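Local coordinates for protein CCMAN5 (Cellulosimicrobium cellulans, PDB 2XSG) that hydrolyses alpha-mannosidic linkages as a family 92 glycoside hydrolase, and probably exposes mannose-6-phosphate on the glycans of yeast-made lysosomal enzymes, at residues I295-S298 with T299-P303; D428-Y431 with P432-R436; Y466-S469 with V470-D473; M669-A672 with A673-L677; T734-Y738 with A739-G743. All blocks are in the same frame, centred on the assembly; numbering follows the deposited sequence.

Contact 1. Residues I295-S298 with T299-P303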
# COMPACT_ATOMS: atom_id res chain seq x y z
N ILE A 295 -17.59 10.31 -10.03
CA ILE A 295 -17.18 10.23 -11.42
C ILE A 295 -18.35 10.13 -12.41
O ILE A 295 -19.34 9.43 -12.19
CB ILE A 295 -16.18 9.07 -11.60
CG1 ILE A 295 -14.82 9.50 -11.08
CG2 ILE A 295 -16.08 8.63 -13.05
CD1 ILE A 295 -13.94 8.38 -10.86
N ASP A 296 -18.21 10.86 -13.51
CA ASP A 296 -19.13 10.80 -14.63
C ASP A 296 -18.25 10.33 -15.79
O ASP A 296 -17.38 11.06 -16.25
CB ASP A 296 -19.73 12.21 -14.85
CG ASP A 296 -20.49 12.33 -16.18
OD1 ASP A 296 -20.66 11.33 -16.90
OD2 ASP A 296 -20.91 13.47 -16.50
N ALA A 297 -18.46 9.09 -16.23
CA ALA A 297 -17.64 8.49 -17.29
C ALA A 297 -18.52 8.06 -18.48
O ALA A 297 -19.28 7.12 -18.37
CB ALA A 297 -16.88 7.30 -16.75
N SER A 298 -18.39 8.77 -19.60
CA SER A 298 -19.17 8.48 -20.81
C SER A 298 -18.81 7.13 -21.40
O SER A 298 -17.74 6.57 -21.13
CB SER A 298 -18.90 9.55 -21.89
OG SER A 298 -17.52 9.51 -22.30
N THR A 299 -19.70 6.62 -22.25
CA THR A 299 -19.42 5.48 -23.12
C THR A 299 -18.12 5.67 -23.89
O THR A 299 -17.37 4.73 -24.06
CB THR A 299 -20.56 5.29 -24.15
OG1 THR A 299 -21.78 5.05 -23.45
CG2 THR A 299 -20.27 4.13 -25.10
N ALA A 300 -17.87 6.89 -24.36
CA ALA A 300 -16.70 7.17 -25.20
C ALA A 300 -15.36 6.79 -24.53
O ALA A 300 -14.47 6.22 -25.18
CB ALA A 300 -16.70 8.65 -25.65
N THR A 301 -15.23 7.11 -23.25
CA THR A 301 -13.99 6.86 -22.51
C THR A 301 -14.01 5.50 -21.77
O THR A 301 -12.97 4.94 -21.46
CB THR A 301 -13.71 8.02 -21.52
OG1 THR A 301 -12.34 7.97 -21.11
CG2 THR A 301 -14.63 7.97 -20.30
N ASP A 302 -15.21 4.99 -21.49
CA ASP A 302 -15.38 3.75 -20.73
C ASP A 302 -16.56 2.96 -21.30
O ASP A 302 -17.61 2.89 -20.68
CB ASP A 302 -15.65 4.10 -19.26
CG ASP A 302 -15.65 2.90 -18.33
OD1 ASP A 302 -15.21 1.79 -18.72
OD2 ASP A 302 -16.11 3.08 -17.19
N PRO A 303 -16.39 2.38 -22.50
CA PRO A 303 -17.53 1.72 -23.16
C PRO A 303 -18.12 0.53 -22.37
O PRO A 303 -19.33 0.28 -22.45
CB PRO A 303 -16.97 1.26 -24.50
CG PRO A 303 -15.49 1.32 -24.38
CD PRO A 303 -15.15 2.28 -23.30

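Contact 2. Residues D428-Y431 with P432-R436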
# COMPACT_ATOMS: atom_id res chain seq x y z
N ASP A 428 9.87 18.63 16.80
CA ASP A 428 11.22 18.86 17.32
C ASP A 428 11.87 17.57 17.85
O ASP A 428 13.06 17.37 17.66
CB ASP A 428 11.27 20.00 18.38
CG ASP A 428 10.37 19.73 19.59
OD1 ASP A 428 9.61 18.74 19.63
OD2 ASP A 428 10.41 20.55 20.53
N GLU A 429 11.08 16.70 18.48
CA GLU A 429 11.55 15.39 18.95
C GLU A 429 11.77 14.38 17.82
O GLU A 429 12.72 13.59 17.86
CB GLU A 429 10.55 14.74 19.91
CG GLU A 429 10.52 15.28 21.30
CD GLU A 429 9.51 14.52 22.13
OE1 GLU A 429 9.76 13.32 22.44
OE2 GLU A 429 8.46 15.13 22.45
N ALA A 430 10.86 14.38 16.84
CA ALA A 430 10.98 13.50 15.69
C ALA A 430 12.28 13.76 14.92
O ALA A 430 12.95 12.83 14.48
CB ALA A 430 9.75 13.66 14.77
N TYR A 431 12.65 15.04 14.78
CA TYR A 431 13.78 15.44 13.93
C TYR A 431 15.12 14.68 14.12
O TYR A 431 15.65 14.15 13.16
CB TYR A 431 13.97 16.97 13.96
CG TYR A 431 15.03 17.48 13.02
CD1 TYR A 431 14.77 17.62 11.67
CD2 TYR A 431 16.30 17.83 13.50
CE1 TYR A 431 15.74 18.08 10.80
CE2 TYR A 431 17.28 18.29 12.64
CZ TYR A 431 16.99 18.41 11.28
OH TYR A 431 17.94 18.87 10.41
N PRO A 432 15.66 14.60 15.35
CA PRO A 432 16.93 13.87 15.48
C PRO A 432 16.81 12.38 15.10
O PRO A 432 17.78 11.81 14.58
CB PRO A 432 17.27 14.01 16.96
CG PRO A 432 15.97 14.37 17.61
CD PRO A 432 15.27 15.22 16.63
N ALA A 433 15.67 11.76 15.37
CA ALA A 433 15.44 10.38 14.95
C ALA A 433 15.33 10.27 13.43
O ALA A 433 15.76 9.27 12.85
CB ALA A 433 14.20 9.80 15.64
N LEU A 434 14.77 11.29 12.80
CA LEU A 434 14.73 11.34 11.34
C LEU A 434 16.15 11.54 10.78
O LEU A 434 16.49 10.93 9.76
CB LEU A 434 13.76 12.42 10.85
CG LEU A 434 12.26 12.17 11.00
CD1 LEU A 434 11.49 13.45 10.79
CD2 LEU A 434 11.78 11.10 10.05
N GLN A 435 16.97 12.35 11.45
CA GLN A 435 18.38 12.49 11.07
C GLN A 435 19.14 11.16 11.09
O GLN A 435 19.87 10.85 10.15
CB GLN A 435 19.10 13.55 11.92
CG GLN A 435 20.49 13.94 11.41
CD GLN A 435 20.46 14.99 10.29
OE1 GLN A 435 21.04 14.79 9.21
NE2 GLN A 435 19.81 16.12 10.55
N ARG A 436 18.96 10.36 12.15
CA ARG A 436 19.65 9.06 12.25
C ARG A 436 19.15 8.08 11.19
O ARG A 436 19.92 7.26 10.68
CB ARG A 436 19.48 8.43 13.64
CG ARG A 436 20.10 9.22 14.79
CD ARG A 436 20.05 8.39 16.10
NE ARG A 436 18.68 8.16 16.56
CZ ARG A 436 18.00 9.02 17.32
NH1 ARG A 436 18.56 10.16 17.72
NH2 ARG A 436 16.76 8.73 17.69

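Contact 3. Residues Y466-S469 with V470-D473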
# COMPACT_ATOMS: atom_id res chain seq x y z
N TYR A 466 16.95 16.38 1.04
CA TYR A 466 15.97 17.38 0.62
C TYR A 466 14.79 17.43 1.61
O TYR A 466 14.41 18.50 2.07
CB TYR A 466 15.46 17.18 -0.84
CG TYR A 466 14.20 18.00 -1.08
CD1 TYR A 466 14.28 19.39 -1.23
CD2 TYR A 466 12.94 17.41 -1.07
CE1 TYR A 466 13.12 20.17 -1.40
CE2 TYR A 466 11.78 18.16 -1.24
CZ TYR A 466 11.87 19.53 -1.40
OH TYR A 466 10.73 20.26 -1.57
N GLY A 467 14.22 16.27 1.95
CA GLY A 467 13.07 16.22 2.87
C GLY A 467 13.39 16.74 4.26
O GLY A 467 12.65 17.53 4.84
N LEU A 468 14.52 16.29 4.80
CA LEU A 468 15.00 16.79 6.08
C LEU A 468 15.18 18.32 6.05
O LEU A 468 14.87 19.02 7.03
CB LEU A 468 16.30 16.11 6.42
CG LEU A 468 16.60 15.50 7.77
CD1 LEU A 468 15.42 14.80 8.42
CD2 LEU A 468 17.78 14.53 7.55
N SER A 469 15.66 18.83 4.91
CA SER A 469 15.88 20.27 4.78
C SER A 469 14.59 21.08 4.99
O SER A 469 14.61 22.13 5.64
CB SER A 469 16.55 20.61 3.44
OG SER A 469 15.60 20.77 2.42
N VAL A 470 13.48 20.59 4.43
CA VAL A 470 12.16 21.21 4.62
C VAL A 470 11.76 21.19 6.10
O VAL A 470 11.33 22.21 6.65
CB VAL A 470 11.11 20.49 3.73
CG1 VAL A 470 9.69 20.97 4.04
CG2 VAL A 470 11.42 20.69 2.24
N ILE A 471 11.94 20.04 6.75
CA ILE A 471 11.68 19.92 8.20
C ILE A 471 12.60 20.83 9.02
O ILE A 471 12.18 21.43 10.02
CB ILE A 471 11.80 18.46 8.69
CG1 ILE A 471 10.92 17.52 7.84
CG2 ILE A 471 11.44 18.35 10.18
CD1 ILE A 471 11.24 15.99 8.01
N ALA A 472 13.86 20.93 8.62
CA ALA A 472 14.81 21.79 9.35
C ALA A 472 14.37 23.27 9.36
O ALA A 472 14.38 23.92 10.41
CB ALA A 472 16.25 21.62 8.80
N ASP A 473 13.98 23.78 8.19
CA ASP A 473 13.52 25.17 8.03
C ASP A 473 12.24 25.41 8.84
O ASP A 473 12.03 26.50 9.38
CB ASP A 473 13.26 25.50 6.55
CG ASP A 473 14.49 26.03 5.83
OD1 ASP A 473 15.34 26.69 6.47
OD2 ASP A 473 14.62 25.80 4.60

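Contact 4. Residues M669-A672 with A673-L677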
# COMPACT_ATOMS: atom_id res chain seq x y z
N MET A 669 -1.45 5.25 -7.30
CA MET A 669 -1.01 5.82 -8.58
C MET A 669 -2.07 5.73 -9.67
O MET A 669 -2.19 6.64 -10.51
CB MET A 669 0.31 5.20 -9.04
CG MET A 669 1.43 5.33 -8.02
SD MET A 669 1.79 7.02 -7.42
CE MET A 669 1.01 7.05 -5.81
N PHE A 670 -2.85 4.66 -9.68
CA PHE A 670 -3.96 4.56 -10.64
C PHE A 670 -4.99 5.67 -10.41
O PHE A 670 -5.43 6.33 -11.35
CB PHE A 670 -4.64 3.20 -10.58
CG PHE A 670 -5.73 3.03 -11.61
CD1 PHE A 670 -7.01 3.57 -11.39
CD2 PHE A 670 -5.49 2.35 -12.80
CE1 PHE A 670 -8.00 3.43 -12.36
CE2 PHE A 670 -6.49 2.21 -13.77
CZ PHE A 670 -7.75 2.74 -13.54
N VAL A 671 -5.39 5.84 -9.15
CA VAL A 671 -6.31 6.93 -8.82
C VAL A 671 -5.75 8.27 -9.31
O VAL A 671 -6.47 9.06 -9.92
CB VAL A 671 -6.57 6.97 -7.32
CG1 VAL A 671 -7.21 8.33 -6.91
CG2 VAL A 671 -7.47 5.80 -6.92
N ALA A 672 -4.47 8.53 -9.02
CA ALA A 672 -3.82 9.79 -9.39
C ALA A 672 -3.83 10.01 -10.91
O ALA A 672 -4.10 11.13 -11.39
CB ALA A 672 -2.39 9.82 -8.85
N ALA A 673 -3.53 8.95 -11.65
CA ALA A 673 -3.54 9.01 -13.11
C ALA A 673 -4.95 9.34 -13.61
O ALA A 673 -5.10 10.17 -14.52
CB ALA A 673 -3.05 7.71 -13.71
N ALA A 674 -5.96 8.73 -12.98
CA ALA A 674 -7.38 8.90 -13.36
C ALA A 674 -7.84 10.33 -13.13
O ALA A 674 -8.52 10.90 -13.99
CB ALA A 674 -8.28 7.94 -12.62
N VAL A 675 -7.49 10.89 -11.98
CA VAL A 675 -7.75 12.31 -11.70
C VAL A 675 -6.93 13.17 -12.68
O VAL A 675 -7.43 14.18 -13.21
CB VAL A 675 -7.41 12.67 -10.24
CG1 VAL A 675 -7.51 14.21 -9.98
CG2 VAL A 675 -8.33 11.92 -9.29
N GLY A 676 -5.68 12.76 -12.90
CA GLY A 676 -4.81 13.44 -13.82
C GLY A 676 -3.78 14.33 -13.17
O GLY A 676 -3.17 15.17 -13.85
N LEU A 677 -3.59 14.16 -11.85
CA LEU A 677 -2.62 14.93 -11.08
C LEU A 677 -1.68 14.00 -10.34
O LEU A 677 -2.09 13.24 -9.46
CB LEU A 677 -3.33 15.85 -10.07
CG LEU A 677 -4.24 16.93 -10.65
CD1 LEU A 677 -4.99 17.53 -9.49
CD2 LEU A 677 -3.46 17.99 -11.44

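Contact 5. Residues T734-Y738 with A739-G743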
# COMPACT_ATOMS: atom_id res chain seq x y z
N THR A 734 1.57 22.95 -16.82
CA THR A 734 1.42 21.50 -16.80
C THR A 734 1.60 20.94 -15.37
O THR A 734 1.83 19.74 -15.17
CB THR A 734 2.38 20.83 -17.81
OG1 THR A 734 3.69 21.41 -17.69
CG2 THR A 734 1.86 21.04 -19.26
N TRP A 735 1.46 21.83 -14.39
CA TRP A 735 1.47 21.49 -12.96
C TRP A 735 0.48 22.40 -12.24
O TRP A 735 0.23 23.54 -12.67
CB TRP A 735 2.88 21.68 -12.36
CG TRP A 735 3.40 23.10 -12.45
CD1 TRP A 735 4.15 23.64 -13.47
CD2 TRP A 735 3.22 24.16 -11.49
NE1 TRP A 735 4.44 24.95 -13.21
CE2 TRP A 735 3.88 25.30 -12.00
CE3 TRP A 735 2.56 24.25 -10.25
CZ2 TRP A 735 3.90 26.53 -11.31
CZ3 TRP A 735 2.59 25.47 -9.56
CH2 TRP A 735 3.25 26.59 -10.10
N VAL A 736 -0.09 21.91 -11.14
CA VAL A 736 -0.93 22.73 -10.30
C VAL A 736 -0.50 22.60 -8.83
O VAL A 736 0.04 21.56 -8.42
CB VAL A 736 -2.46 22.40 -10.42
CG1 VAL A 736 -2.85 22.08 -11.87
CG2 VAL A 736 -2.81 21.23 -9.55
N ASP A 737 -0.75 23.66 -8.05
CA ASP A 737 -0.43 23.63 -6.63
C ASP A 737 -1.51 22.91 -5.84
O ASP A 737 -2.70 22.99 -6.18
CB ASP A 737 -0.23 25.02 -6.07
CG ASP A 737 0.65 25.01 -4.84
OD1 ASP A 737 0.10 25.19 -3.71
OD2 ASP A 737 1.89 24.77 -5.00
N TYR A 738 -1.08 22.23 -4.78
CA TYR A 738 -2.00 21.59 -3.83
C TYR A 738 -3.09 22.55 -3.34
O TYR A 738 -4.27 22.17 -3.25
CB TYR A 738 -1.20 21.05 -2.65
CG TYR A 738 -2.04 20.39 -1.57
CD1 TYR A 738 -2.54 19.10 -1.73
CD2 TYR A 738 -2.31 21.07 -0.36
CE1 TYR A 738 -3.29 18.50 -0.73
CE2 TYR A 738 -3.07 20.48 0.64
CZ TYR A 738 -3.55 19.19 0.46
OH TYR A 738 -4.30 18.60 1.44
N ALA A 739 -2.70 23.80 -3.05
CA ALA A 739 -3.66 24.79 -2.55
C ALA A 739 -4.81 25.00 -3.54
O ALA A 739 -5.97 25.18 -3.15
CB ALA A 739 -2.93 26.15 -2.21
N THR A 740 -4.49 24.96 -4.83
CA THR A 740 -5.48 25.20 -5.87
C THR A 740 -6.52 24.08 -5.86
O THR A 740 -7.72 24.33 -5.93
CB THR A 740 -4.81 25.32 -7.25
OG1 THR A 740 -3.90 26.42 -7.20
CG2 THR A 740 -5.83 25.58 -8.34
N VAL A 741 -6.03 22.85 -5.71
CA VAL A 741 -6.88 21.68 -5.67
C VAL A 741 -7.83 21.70 -4.47
O VAL A 741 -9.06 21.71 -4.66
CB VAL A 741 -6.06 20.36 -5.70
CG1 VAL A 741 -7.00 19.16 -5.59
CG2 VAL A 741 -5.27 20.26 -6.99
N VAL A 742 -7.28 21.69 -3.25
CA VAL A 742 -8.13 21.61 -2.05
C VAL A 742 -8.94 22.89 -1.83
O VAL A 742 -9.93 22.88 -1.08
CB VAL A 742 -7.37 21.20 -0.77
CG1 VAL A 742 -6.77 19.83 -0.93
CG2 VAL A 742 -6.30 22.21 -0.41
N GLY A 743 -8.52 23.98 -2.47
CA GLY A 743 -9.27 25.23 -2.53
C GLY A 743 -10.58 25.15 -3.31
O GLY A 743 -11.42 26.06 -3.23
O HOH W 1 -1.63 26.04 -9.04

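Contact 1. Residues I295-S298 with T299-P303
S298 and D302 close a helix-like turn: D302 N donates to S298 O across 3.0 Å, with 142° at the hydrogen, a bond from residue i+4 back to residue i, as in an alpha-turn. The same carbonyl O takes a weak second bond from T301 N at 3.3 Å. T301 N also makes a weak hydrogen bond to S298 OG, 3.5 Å away. With chi1 at 64°, the serine oxygen sits between its own backbone N and carbonyl carbon and thus faces the start of the turn, where A300 CB lies 3.6 Å from S298 OG. The stronger partner of S298 OG is D695 OD1. Apolar contact is slight: the methyl of A297 approaches D302, CB to CB 4.2 Å. Separately, the methyl T301 CG2 packs on the carbonyl oxygen S298 O at 3.5 Å. The next shell fixes the far side of the turn. T301 OG1 bonds to F693 O and to R612 NH1. D302 carries its carboxylate anti to the backbone N (chi1 -172°), and OD1 and OD2 bond to L307 N and Q308 N; these two backbone N-H groups at the start of helix 306-318 would probably favour the charged carboxylate. The turn thus joins strand 293-296, at the edge of a mixed sheet and paired with strand 696-700, to helix 306-318, whose Q308 touches A297.

Contact 2. Residues D428-Y431 with P432-R436
Q435 N donates to Y431 O at 2.8 Å, and one residue earlier L434 N donates to A430 O at 2.9 Å; N-H...O angles of 159° and 153° make both regular helical bonds. The turn before them cannot close in the same way, because P432 has no hydrogen on its N. Its ring carbon CD instead lies 3.3 Å from D428 O, with CG 3.4 Å from E429 O, and the helix is kinked here. At the side-chain level Y431 and Q435 run side by side in the same direction, the tyrosine ring and the amide plane being 80° apart. A bend at chi2 of Q435 brings NE2 beside the phenol end, 3.3 Å from Y431 OH, but the firm partner of that hydroxyl is E480 OE1. L434 reaches back over the preceding turn, CD1 to A430 CB 4.3 Å. The guanidinium of R436 folds back over its own helix, P432 O standing 3.6 Å above one of its faces, toward the rim, and forms a salt bridge with E386. Helix 427-438 packs against helix 368-387, where F382 meets A433 and L434, and against helix 455-474, where I471 and A472 meet the Y431 side chain; E480 and L484 of helix 478-495 border Y431 too.

Contact 3. Residues Y466-S469 with V470-D473
Chi1 of 165° sets the Y466 ring anti to its backbone N, and in V470 the matching torsion leaves CG2 beside the backbone N, so that this methyl comes to the hydroxyl end of the ring. V470 CG2 lies 3.8 Å from Y466 CZ and 4.3 Å from the ring centroid, 28° off the ring normal: an off-centre CH-pi contact. S469 is turned differently. At chi1 86° its OG folds back on the helix and donates to Y466 O, 2.6 Å away. That carbonyl also accepts V470 N at 3.3 Å, so two donors grip one oxygen and the serine hydroxyl is satisfied within its own helix. This is the familiar habit of a helical serine, which bonds to a carbonyl in the preceding turn; the helix, 455-474, belongs to the alpha-helical catalytic domain, in this family an (alpha/alpha)6 barrel. Further regular bonds follow, A472 N to L468 O at 2.7 Å and D473 N to S469 O at 3.1 Å. L468 and I471 meet more loosely, CD1 to CD1 4.4 Å. Outward, Y466 OH bonds to G683 O and its ring lies nearly parallel to that of Y548, V470 and I471 rest on helix 409-418, and D473 forms a salt bridge with R485 of helix 478-495.

Contact 4. Residues M669-A672 with A673-L677
A673 N donates to M669 O at 2.9 Å, and the backbone bonds A674 N to F670 O and V675 N to V671 O repeat it at the same length. The third is the straightest, with 169° at the hydrogen, so the helix stays regular up to V675. At its end A672 O takes two donors: G676 N at 2.7 Å and, weakly, L677 N at 3.1 Å. The latter is the outer bond of a Schellman motif, and G676 N, 3.1 Å from A673 O, marks the inner one. G676 is the C-prime residue, whose positive phi (102°) ends helix 665-675, and strand 677-678 begins at the next residue. Apolar contacts along the helix are few: three successive alanines, A672 to A674, offer only methyls. V675, with CG1 anti to its N (chi1 173°), swings CG2 back over the previous turn to 3.5 Å from V671 O and 4.5 Å from V671 CG1. A672 CB lies 3.5 Å from L677 O, a carbonyl that is bonded in turn by Y365 OH. The alanine methyls serve the surroundings: A673 and A674 touch F693, A674 also F311 of helix 306-318, and A672 packs on V362 of helix 353-366. The F670 ring meets H314 and Y648 at oblique angles. M669 packs on Y615 of helix 604-616, its side chain about 11 Å from the calcium ion that N588, E589 and D662 bind.

Contact 5. Residues T734-Y738 with A739-G743
D737 O is shared by two amides of the first helical turn, T740 N at 3.0 Å and V741 N at 3.4 Å, both weak bonds; the next, V742 N to Y738 O at 3.0 Å, is sound and nearly straight. The side chain of the same aspartate does the capping. D737 sits at the N-cap, and chi1 of -155° carries its carboxylate round so that OD1 accepts A739 N at 3.2 Å, the donor arriving 37° out of the carboxylate plane. With OD1 on A739 N and OD2 on S685 OG, both carboxylate oxygens are held, which limits rotation of the group. A water bridges strand and helix: it accepts from D737 N at 2.7 Å and is hydrogen-bonded to T740 OG1 at 2.9 Å. The apolar half of the contact has two pieces. V742 CG1 lies over one face of the Y738 ring, 4.0 Å from its centroid and 29° off the normal, a CH-pi contact that extends to the phenol end; the Y738 hydroxyl bonds to A364 O. V736 and V741 cross at about a right angle, CG2 to CG2 3.7 Å, and both valines rest on L677. Strand 735-737 lies at the edge of a three-stranded antiparallel sheet, next to strand 686-689, and the chain turns into helix 738-742 directly from it. Chemically, one aspartate meets amides of the first helical turn through both its backbone and its side-chain oxygens, and A739 N, with the hydroxyl of S685, would probably stabilise the negative charge of the carboxylate.

Contact 4 is the most deeply set, its touching residues all buried and its centre about 15 Å from the chain centre; the centre of contact 1, a partly exposed turn following an edge strand, is about 27 Å away. Contacts 2 and 3 occupy neighbouring helices of the catalytic domain and touch; contact 3 is buried, contact 2 partly so. Contacts 4 and 5 meet at one small sheet, beside a Schellman end and a capped helix start. Chemistry follows place: alanines and backbone bonds in contact 4, a serine-centred turn in contact 1, an aspartate cap and bridging water in contact 5, a proline kink beside a tyrosine in contact 2, a serine hydroxyl and a CH-pi contact in contact 3.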